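Local coordinates for protein aminotransferase class-III (Sphaerobacter thermophilus DSM 20745, PDB 6K8H) that belongs to the class-III aminotransferases, is also named an omega-transaminase, and holds (5-hydroxy-4,6-dimethylpyridin-3-yl)methyl dihydrogen phosphate in its pocket, at residues 343-355 with 365-377. Numbering follows the deposited sequence.
Sequences LATLGQQLRAGVE and GQVTGYGSLFHIH
L350 of the helix meets F374 of the hairpin in a CH-pi contact. L350 CD2 stands 3.6 Å from the centroid of the F374 ring, almost on the normal. V354 adds to this apolar face. Its CG1 presses on V367 CG2 at a tight 3.5 Å and also reaches I376 CG2. The other V367 methyl, CG1, lies 3.6 Å from R351 CG.

R351 carries most of the polar contact. Its chain bends at chi3 and lays the guanidinium along the hairpin. G347 O and Q348 N of its own helix lie over the rim of one face, and G369 C over the rim of the other. Together these flank the group and may limit its rotation. At the edge, NH1 makes a weak but nearly straight hydrogen bond to G371 O (3.5 Å, 165°). A water accepts from R351 NH2 and donates to G371 O. A second water links E355 OE2 to V367 O.

Close backbone approach marks the turn end. G347 CA, at a glycine, comes within 3.8 Å of G371 O. The beta hairpin has a two-residue loop, closed by the type II' turn Y370 to L373.

Helix segment 343-355, part of helix 337-361, runs antiparallel to strand 366-370 (167°) and nearly parallel to strand 373-377 (9°). It packs on one face of the hairpin that follows it, a helix-on-sheet layer of this class-III aminotransferase. Strand 418-420 extends the sheet beyond 373-377. Helix 427-445 packs beside the contact, with F433 edge-to-face on F374 and F437 against V354.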
ATOM      1  N   LEU B 343     -21.731  16.670  12.453  1.00 12.40           N
ATOM      2  CA  LEU B 343     -21.064  15.512  13.048  1.00 12.71           C
ATOM      3  C   LEU B 343     -20.546  15.825  14.446  1.00 13.50           C
ATOM      4  O   LEU B 343     -20.601  14.973  15.340  1.00 10.94           O
ATOM      5  CB  LEU B 343     -19.916  15.038  12.163  1.00 15.31           C
ATOM      6  CG  LEU B 343     -20.289  14.472  10.793  1.00 13.43           C
ATOM      7  CD1 LEU B 343     -19.031  14.258   9.985  1.00 16.09           C
ATOM      8  CD2 LEU B 343     -21.095  13.187  10.909  1.00 14.16           C
ATOM      9  N   ALA B 344     -20.026  17.034  14.656  1.00 10.85           N
ATOM     10  CA  ALA B 344     -19.500  17.362  15.976  1.00 12.18           C
ATOM     11  C   ALA B 344     -20.624  17.461  16.997  1.00 10.88           C
ATOM     12  O   ALA B 344     -20.479  17.013  18.141  1.00  9.16           O
ATOM     13  CB  ALA B 344     -18.701  18.664  15.908  1.00 12.03           C
ATOM     14  N   THR B 345     -21.763  18.027  16.598  1.00 11.04           N
ATOM     15  CA  THR B 345     -22.902  18.081  17.505  1.00 13.02           C
ATOM     16  C   THR B 345     -23.392  16.679  17.839  1.00 13.24           C
ATOM     17  O   THR B 345     -23.637  16.353  19.008  1.00 12.00           O
ATOM     18  CB  THR B 345     -24.011  18.925  16.895  1.00 11.41           C
ATOM     19  OG1 THR B 345     -23.542  20.275  16.781  1.00 12.81           O
ATOM     20  CG2 THR B 345     -25.249  18.876  17.774  1.00 16.61           C
ATOM     21  N   LEU B 346     -23.528  15.825  16.818  1.00 10.04           N
ATOM     22  CA  LEU B 346     -23.961  14.457  17.073  1.00 14.24           C
ATOM     23  C   LEU B 346     -22.970  13.719  17.969  1.00 10.90           C
ATOM     24  O   LEU B 346     -23.371  12.936  18.843  1.00 12.29           O
ATOM     25  CB  LEU B 346     -24.138  13.713  15.749  1.00 11.51           C
ATOM     26  CG  LEU B 346     -25.376  14.060  14.913  1.00 15.17           C
ATOM     27  CD1 LEU B 346     -25.322  13.349  13.560  1.00 11.35           C
ATOM     28  CD2 LEU B 346     -26.654  13.716  15.669  1.00 12.62           C
ATOM     29  N   GLY B 347     -21.672  13.961  17.776  1.00 10.88           N
ATOM     30  CA  GLY B 347     -20.676  13.312  18.613  1.00 13.54           C
ATOM     31  C   GLY B 347     -20.758  13.768  20.054  1.00 12.45           C
ATOM     32  O   GLY B 347     -20.684  12.950  20.980  1.00 12.21           O
ATOM     33  N   GLN B 348     -20.929  15.074  20.264  1.00 10.71           N
ATOM     34  CA  GLN B 348     -21.124  15.580  21.620  1.00 17.41           C
ATOM     35  C   GLN B 348     -22.359  14.959  22.269  1.00 10.91           C
ATOM     36  O   GLN B 348     -22.328  14.591  23.448  1.00 13.35           O
ATOM     37  CB  GLN B 348     -21.221  17.108  21.605  1.00 15.75           C
ATOM     38  CG  GLN B 348     -21.014  17.737  22.969  1.00 21.01           C
ATOM     39  CD  GLN B 348     -22.231  17.594  23.873  1.00 33.06           C
ATOM     40  OE1 GLN B 348     -23.378  17.594  23.399  1.00 35.39           O
ATOM     41  NE2 GLN B 348     -21.991  17.469  25.181  1.00 34.06           N
ATOM     42  N   GLN B 349     -23.465  14.858  21.521  1.00 13.56           N
ATOM     43  CA  GLN B 349     -24.680  14.248  22.059  1.00 12.10           C
ATOM     44  C   GLN B 349     -24.460  12.786  22.442  1.00 12.33           C
ATOM     45  O   GLN B 349     -24.919  12.334  23.504  1.00  8.72           O
ATOM     46  CB  GLN B 349     -25.815  14.381  21.043  1.00 15.64           C
ATOM     47  CG  GLN B 349     -26.332  15.806  20.925  1.00 17.08           C
ATOM     48  CD  GLN B 349     -27.496  15.932  19.967  1.00 26.72           C
ATOM     49  OE1 GLN B 349     -27.396  15.556  18.798  1.00 26.06           O
ATOM     50  NE2 GLN B 349     -28.616  16.454  20.460  1.00 30.74           N
ATOM     51  N   LEU B 350     -23.774  12.025  21.584  1.00  8.80           N
ATOM     52  CA  LEU B 350     -23.478  10.635  21.918  1.00  9.33           C
ATOM     53  C   LEU B 350     -22.626  10.556  23.180  1.00  8.61           C
ATOM     54  O   LEU B 350     -22.926   9.781  24.099  1.00  8.65           O
ATOM     55  CB  LEU B 350     -22.777   9.938  20.740  1.00  8.25           C
ATOM     56  CG  LEU B 350     -22.563   8.420  20.869  1.00 10.55           C
ATOM     57  CD1 LEU B 350     -22.726   7.710  19.535  1.00  9.54           C
ATOM     58  CD2 LEU B 350     -21.189   8.089  21.456  1.00  9.74           C
ATOM     59  N   ARG B 351     -21.555  11.353  23.240  1.00 10.05           N
ATOM     60  CA  ARG B 351     -20.635  11.279  24.374  1.00 12.85           C
ATOM     61  C   ARG B 351     -21.333  11.665  25.675  1.00 12.05           C
ATOM     62  O   ARG B 351     -21.156  11.000  26.707  1.00 12.68           O
ATOM     63  CB  ARG B 351     -19.418  12.171  24.114  1.00 11.82           C
ATOM     64  CG  ARG B 351     -18.451  11.585  23.088  1.00 14.08           C
ATOM     65  CD  ARG B 351     -17.106  12.297  23.119  1.00 13.49           C
ATOM     66  NE  ARG B 351     -17.270  13.723  22.847  1.00 18.99           N
ATOM     67  CZ  ARG B 351     -17.290  14.243  21.629  1.00 18.20           C
ATOM     68  NH1 ARG B 351     -17.135  13.455  20.551  1.00 18.92           N
ATOM     69  NH2 ARG B 351     -17.455  15.552  21.492  1.00 18.85           N
ATOM     70  N   ALA B 352     -22.158  12.712  25.638  1.00 11.53           N
ATOM     71  CA  ALA B 352     -22.905  13.107  26.831  1.00 15.54           C
ATOM     72  C   ALA B 352     -23.909  12.036  27.240  1.00 12.86           C
ATOM     73  O   ALA B 352     -24.075  11.755  28.439  1.00 11.41           O
ATOM     74  CB  ALA B 352     -23.612  14.442  26.595  1.00  9.63           C
ATOM     75  N   GLY B 353     -24.584  11.420  26.264  1.00 11.23           N
ATOM     76  CA  GLY B 353     -25.523  10.362  26.595  1.00 10.04           C
ATOM     77  C   GLY B 353     -24.849   9.186  27.278  1.00 11.09           C
ATOM     78  O   GLY B 353     -25.375   8.630  28.251  1.00  9.53           O
ATOM     79  N   VAL B 354     -23.666   8.802  26.788  1.00 11.11           N
ATOM     80  CA  VAL B 354     -22.937   7.697  27.401  1.00 10.61           C
ATOM     81  C   VAL B 354     -22.485   8.062  28.812  1.00 10.92           C
ATOM     82  O   VAL B 354     -22.529   7.229  29.732  1.00 11.42           O
ATOM     83  CB  VAL B 354     -21.743   7.289  26.518  1.00 14.49           C
ATOM     84  CG1 VAL B 354     -20.837   6.339  27.275  1.00  8.81           C
ATOM     85  CG2 VAL B 354     -22.235   6.657  25.221  1.00 11.62           C
ATOM     86  N   GLU B 355     -22.020   9.298  29.010  1.00  9.41           N
ATOM     87  CA  GLU B 355     -21.621   9.706  30.355  1.00 10.82           C
ATOM     88  C   GLU B 355     -22.807   9.646  31.306  1.00 12.68           C
ATOM     89  O   GLU B 355     -22.667   9.231  32.462  1.00 11.88           O
ATOM     90  CB  GLU B 355     -21.020  11.113  30.342  1.00 11.25           C
ATOM     91  CG  GLU B 355     -19.624  11.196  29.741  1.00 18.74           C
ATOM     92  CD  GLU B 355     -19.198  12.633  29.459  1.00 31.52           C
ATOM     93  OE1 GLU B 355     -20.057  13.541  29.569  1.00 31.98           O
ATOM     94  OE2 GLU B 355     -18.014  12.853  29.111  1.00 36.12           O
ATOM     95  N   GLY B 365     -16.437   5.617  34.760  1.00 14.30           N
ATOM     96  CA  GLY B 365     -16.020   5.656  33.371  1.00 10.23           C
ATOM     97  C   GLY B 365     -15.918   7.079  32.892  1.00 11.03           C
ATOM     98  O   GLY B 365     -16.217   8.034  33.616  1.00  9.45           O
ATOM     99  N   GLN B 366     -15.514   7.205  31.638  1.00  9.90           N
ATOM    100  CA  GLN B 366     -15.353   8.509  31.014  1.00 10.98           C
ATOM    101  C   GLN B 366     -15.442   8.294  29.515  1.00 11.39           C
ATOM    102  O   GLN B 366     -15.384   7.161  29.028  1.00  9.81           O
ATOM    103  CB  GLN B 366     -14.027   9.169  31.410  1.00 12.79           C
ATOM    104  CG  GLN B 366     -12.818   8.307  31.078  1.00 11.83           C
ATOM    105  CD  GLN B 366     -11.531   8.830  31.665  1.00 17.19           C
ATOM    106  OE1 GLN B 366     -11.179  10.003  31.488  1.00 13.37           O
ATOM    107  NE2 GLN B 366     -10.795   7.952  32.349  1.00 10.61           N
ATOM    108  N   VAL B 367     -15.668   9.375  28.791  1.00 11.93           N
ATOM    109  CA  VAL B 367     -15.742   9.315  27.341  1.00 10.20           C
ATOM    110  C   VAL B 367     -14.864  10.421  26.791  1.00  9.23           C
ATOM    111  O   VAL B 367     -15.052  11.595  27.138  1.00 13.01           O
ATOM    112  CB  VAL B 367     -17.180   9.449  26.812  1.00 12.04           C
ATOM    113  CG1 VAL B 367     -17.205   9.119  25.330  1.00 11.00           C
ATOM    114  CG2 VAL B 367     -18.122   8.524  27.577  1.00 11.44           C
ATOM    115  N   THR B 368     -13.907  10.052  25.943  1.00  8.37           N
ATOM    116  CA  THR B 368     -13.104  11.031  25.228  1.00  9.64           C
ATOM    117  C   THR B 368     -13.584  11.099  23.785  1.00 10.98           C
ATOM    118  O   THR B 368     -14.291  10.211  23.305  1.00  7.73           O
ATOM    119  CB  THR B 368     -11.605  10.689  25.271  1.00 11.75           C
ATOM    120  OG1 THR B 368     -11.367   9.401  24.681  1.00 11.60           O
ATOM    121  CG2 THR B 368     -11.094  10.709  26.697  1.00 13.22           C
ATOM    122  N   GLY B 369     -13.186  12.155  23.092  1.00 11.56           N
ATOM    123  CA  GLY B 369     -13.498  12.239  21.678  1.00  9.90           C
ATOM    124  C   GLY B 369     -13.478  13.662  21.180  1.00 12.66           C
ATOM    125  O   GLY B 369     -13.389  14.622  21.942  1.00 14.25           O
ATOM    126  N   TYR B 370     -13.575  13.775  19.860  1.00 11.97           N
ATOM    127  CA  TYR B 370     -13.567  15.067  19.187  1.00 10.60           C
ATOM    128  C   TYR B 370     -14.240  14.901  17.831  1.00 13.50           C
ATOM    129  O   TYR B 370     -14.072  13.868  17.178  1.00 13.69           O
ATOM    130  CB  TYR B 370     -12.141  15.614  19.015  1.00 12.03           C
ATOM    131  CG  TYR B 370     -12.161  17.059  18.561  1.00 16.91           C
ATOM    132  CD1 TYR B 370     -12.336  17.385  17.219  1.00 15.95           C
ATOM    133  CD2 TYR B 370     -12.065  18.095  19.483  1.00 18.23           C
ATOM    134  CE1 TYR B 370     -12.395  18.702  16.808  1.00 15.65           C
ATOM    135  CE2 TYR B 370     -12.118  19.418  19.083  1.00 18.01           C
ATOM    136  CZ  TYR B 370     -12.289  19.713  17.752  1.00 17.53           C
ATOM    137  OH  TYR B 370     -12.350  21.023  17.361  1.00 15.75           O
ATOM    138  N   GLY B 371     -14.993  15.914  17.410  1.00 14.05           N
ATOM    139  CA  GLY B 371     -15.730  15.782  16.163  1.00 15.46           C
ATOM    140  C   GLY B 371     -16.562  14.509  16.193  1.00 16.15           C
ATOM    141  O   GLY B 371     -17.291  14.247  17.156  1.00 13.32           O
ATOM    142  N   SER B 372     -16.388  13.652  15.185  1.00 10.02           N
ATOM    143  CA  SER B 372     -17.179  12.432  15.057  1.00 10.96           C
ATOM    144  C   SER B 372     -16.444  11.188  15.549  1.00 10.09           C
ATOM    145  O   SER B 372     -16.849  10.068  15.209  1.00 13.23           O
ATOM    146  CB  SER B 372     -17.609  12.229  13.600  1.00  9.91           C
ATOM    147  OG  SER B 372     -16.485  12.256  12.746  1.00 12.07           O
ATOM    148  N   LEU B 373     -15.395  11.352  16.352  1.00  9.30           N
ATOM    149  CA  LEU B 373     -14.654  10.242  16.933  1.00 11.11           C
ATOM    150  C   LEU B 373     -14.883  10.210  18.438  1.00  9.72           C
ATOM    151  O   LEU B 373     -14.890  11.259  19.092  1.00 14.22           O
ATOM    152  CB  LEU B 373     -13.152  10.379  16.648  1.00  8.72           C
ATOM    153  CG  LEU B 373     -12.707  10.407  15.184  1.00 10.62           C
ATOM    154  CD1 LEU B 373     -11.249  10.830  15.092  1.00 15.56           C
ATOM    155  CD2 LEU B 373     -12.892   9.043  14.570  1.00 12.88           C
ATOM    156  N   PHE B 374     -15.040   9.011  18.996  1.00 11.27           N
ATOM    157  CA  PHE B 374     -15.250   8.889  20.435  1.00  8.97           C
ATOM    158  C   PHE B 374     -14.646   7.584  20.942  1.00  9.44           C
ATOM    159  O   PHE B 374     -14.460   6.623  20.189  1.00 10.84           O
ATOM    160  CB  PHE B 374     -16.741   8.980  20.791  1.00 10.31           C
ATOM    161  CG  PHE B 374     -17.566   7.841  20.255  1.00  8.64           C
ATOM    162  CD1 PHE B 374     -17.715   6.675  20.986  1.00 10.21           C
ATOM    163  CD2 PHE B 374     -18.198   7.942  19.027  1.00  9.16           C
ATOM    164  CE1 PHE B 374     -18.461   5.628  20.501  1.00  9.56           C
ATOM    165  CE2 PHE B 374     -18.948   6.905  18.538  1.00  8.57           C
ATOM    166  CZ  PHE B 374     -19.083   5.747  19.268  1.00 14.41           C
ATOM    167  N   HIS B 375     -14.364   7.558  22.243  1.00  8.56           N
ATOM    168  CA  HIS B 375     -13.777   6.396  22.917  1.00 10.17           C
ATOM    169  C   HIS B 375     -14.400   6.299  24.305  1.00 10.05           C
ATOM    170  O   HIS B 375     -14.276   7.236  25.106  1.00  7.62           O
ATOM    171  CB  HIS B 375     -12.247   6.538  23.016  1.00  7.90           C
ATOM    172  CG  HIS B 375     -11.508   5.237  23.159  1.00  9.68           C
ATOM    173  ND1 HIS B 375     -11.927   4.223  23.995  1.00  8.71           N
ATOM    174  CD2 HIS B 375     -10.366   4.795  22.579  1.00 12.25           C
ATOM    175  CE1 HIS B 375     -11.080   3.212  23.924  1.00 10.02           C
ATOM    176  NE2 HIS B 375     -10.127   3.527  23.064  1.00 10.00           N
ATOM    177  N   ILE B 376     -15.094   5.179  24.579  1.00  9.13           N
ATOM    178  CA  ILE B 376     -15.650   4.901  25.904  1.00  8.63           C
ATOM    179  C   ILE B 376     -14.586   4.221  26.755  1.00 11.10           C
ATOM    180  O   ILE B 376     -13.850   3.351  26.278  1.00 11.88           O
ATOM    181  CB  ILE B 376     -16.915   4.031  25.812  1.00  9.55           C
ATOM    182  CG1 ILE B 376     -17.893   4.590  24.774  1.00  9.04           C
ATOM    183  CG2 ILE B 376     -17.585   3.935  27.176  1.00 10.01           C
ATOM    184  CD1 ILE B 376     -19.114   3.692  24.552  1.00  9.62           C
ATOM    185  N   HIS B 377     -14.491   4.627  28.013  1.00  7.39           N
ATOM    186  CA  HIS B 377     -13.554   4.064  28.970  1.00  9.61           C
ATOM    187  C   HIS B 377     -14.323   3.647  30.208  1.00 10.57           C
ATOM    188  O   HIS B 377     -15.139   4.425  30.717  1.00 10.99           O
ATOM    189  CB  HIS B 377     -12.498   5.098  29.347  1.00  8.59           C
ATOM    190  CG  HIS B 377     -11.810   5.713  28.167  1.00 11.66           C
ATOM    191  ND1 HIS B 377     -10.807   5.070  27.474  1.00 10.65           N
ATOM    192  CD2 HIS B 377     -11.975   6.915  27.567  1.00  9.98           C
ATOM    193  CE1 HIS B 377     -10.377   5.854  26.498  1.00 10.27           C
ATOM    194  NE2 HIS B 377     -11.075   6.975  26.528  1.00 13.11           N
TER
HETATM  195  O   HOH W   1     -18.043  16.776  18.825  1.00 15.36           O
HETATM  196  O   HOH W   2     -16.905  13.902  26.706  1.00 31.33           O